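Local atomic coordinates of putative hydantoin racemase (PDB entry 3QVJ), a protein that racemises allantoin and, as a member of the HyuE racemase family, probably also interconverts the D and L forms of 5-monosubstituted hydantoins. Residues Val74-Gly79 and Ile95-Ala100. Sequence-based numbering, arbitrary orientation.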
# COMPACT_ATOMS: atom_id res chain seq x y z
N VAL A 74 -4.22 -10.44 28.59
CA VAL A 74 -4.65 -10.79 27.24
C VAL A 74 -6.12 -10.47 26.99
O VAL A 74 -6.97 -10.60 27.89
CB VAL A 74 -4.16 -12.20 26.74
CG1 VAL A 74 -3.24 -12.91 27.74
CG2 VAL A 74 -5.29 -13.11 26.24
N ILE A 75 -6.40 -10.00 25.78
CA ILE A 75 -7.77 -9.74 25.35
C ILE A 75 -8.19 -10.91 24.47
O ILE A 75 -7.76 -11.02 23.32
CB ILE A 75 -7.88 -8.38 24.64
CG1 ILE A 75 -7.48 -7.25 25.62
CG2 ILE A 75 -9.30 -8.16 24.11
CD1 ILE A 75 -7.44 -5.87 25.01
N ALA A 76 -9.03 -11.78 25.03
CA ALA A 76 -9.36 -13.06 24.42
C ALA A 76 -10.62 -13.06 23.55
O ALA A 76 -11.42 -14.00 23.60
CB ALA A 76 -9.42 -14.16 25.49
N CYS A 77 -10.80 -12.00 22.77
CA CYS A 77 -11.75 -12.00 21.66
C CYS A 77 -10.98 -11.66 20.38
O CYS A 77 -10.11 -10.80 20.40
CB CYS A 77 -12.87 -10.99 21.88
SG CYS A 77 -13.81 -10.55 20.39
N PHE A 78 -11.32 -12.33 19.29
CA PHE A 78 -10.59 -12.20 18.02
C PHE A 78 -10.74 -10.84 17.33
O PHE A 78 -10.08 -10.57 16.31
CB PHE A 78 -10.95 -13.34 17.06
CG PHE A 78 -9.96 -13.53 15.94
CD1 PHE A 78 -8.74 -14.16 16.16
CD2 PHE A 78 -10.26 -13.09 14.65
CE1 PHE A 78 -7.83 -14.35 15.13
CE2 PHE A 78 -9.35 -13.26 13.61
CZ PHE A 78 -8.13 -13.89 13.85
N GLY A 79 -11.58 -9.97 17.87
CA GLY A 79 -11.65 -8.59 17.40
C GLY A 79 -10.65 -7.69 18.13
O GLY A 79 -10.56 -6.49 17.82
N ILE A 95 -1.89 -7.96 25.23
CA ILE A 95 -1.80 -8.64 23.94
C ILE A 95 -3.16 -9.16 23.51
O ILE A 95 -3.85 -9.81 24.31
CB ILE A 95 -0.78 -9.82 23.98
CG1 ILE A 95 0.58 -9.37 24.56
CG2 ILE A 95 -0.61 -10.46 22.59
CD1 ILE A 95 1.24 -8.19 23.83
N GLY A 96 -3.56 -8.86 22.28
CA GLY A 96 -4.79 -9.40 21.71
C GLY A 96 -4.59 -10.79 21.14
O GLY A 96 -3.48 -11.15 20.73
N ILE A 97 -5.65 -11.59 21.09
CA ILE A 97 -5.51 -12.94 20.54
C ILE A 97 -5.43 -13.00 19.01
O ILE A 97 -4.82 -13.92 18.48
CB ILE A 97 -6.54 -13.94 21.11
CG1 ILE A 97 -7.97 -13.54 20.73
CG2 ILE A 97 -6.34 -14.09 22.62
CD1 ILE A 97 -8.95 -14.71 20.76
N ALA A 98 -6.03 -12.04 18.31
CA ALA A 98 -5.86 -11.96 16.86
C ALA A 98 -4.43 -11.52 16.56
O ALA A 98 -3.72 -12.17 15.79
CB ALA A 98 -6.86 -11.00 16.23
N GLU A 99 -4.01 -10.44 17.22
CA GLU A 99 -2.65 -9.94 17.17
C GLU A 99 -1.62 -11.06 17.37
O GLU A 99 -0.75 -11.27 16.52
CB GLU A 99 -2.46 -8.83 18.20
CG GLU A 99 -1.04 -8.31 18.35
CD GLU A 99 -0.88 -7.36 19.52
OE1 GLU A 99 -1.49 -7.62 20.58
OE2 GLU A 99 -0.16 -6.35 19.38
N ALA A 100 -1.75 -11.79 18.48
CA ALA A 100 -0.80 -12.86 18.82
C ALA A 100 -0.81 -14.01 17.82
O ALA A 100 0.26 -14.50 17.43
CB ALA A 100 -1.06 -13.38 20.22
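Ile75 uses both of its backbone polar groups across the contact: its N donates to Ile95 O of the neighbouring strand at 2.9 Å with an N-H...O angle of 162°, and its O accepts from Ile97 N, at the start of the helix that follows, at 3.1 Å along a more bent path of 142°. This ladder is the parallel pairing of strands 72-75 and 94-96, the two ends of a beta-alpha-beta unit whose crossover helix is 83-89, in the four-stranded sheet of an Asp/Glu/hydantoin racemase fold. The second bond already involves the first turn of helix 97-108, which Gly96 precedes at the N-cap position. There Glu99 turns back along its own segment, and its OE1 accepts Gly96 N at 3.0 Å, while OE2 forms a salt bridge with Arg87 of the crossover helix. Asp80, just past the first segment, accepts the amides of Ala98 and Glu99 and so ties the opening helix turn to that loop.

Beyond the ladder, Ile97 fills the angle between strand end and loop. With chi1 at 63°, CG1 sits between the backbone N and the carbonyl carbon, which carries CD1 along the backbone of 76-78, 3.6 Å from Ala76 C. Its other branch, CG2, lies beside the backbone N and meets Val74 CG2 at 3.9 Å, the two side chains crossing at about a right angle.

Outermost, Phe78 brings a ring face against the helix start. Its CG stands anti to the backbone N, and Ala98 CB lies over the ring in a CH-pi contact, 3.7 Å from the centroid and offset toward the rim. The same methyl also touches backbone: Ala98 CB is 3.2 Å from Phe78 O.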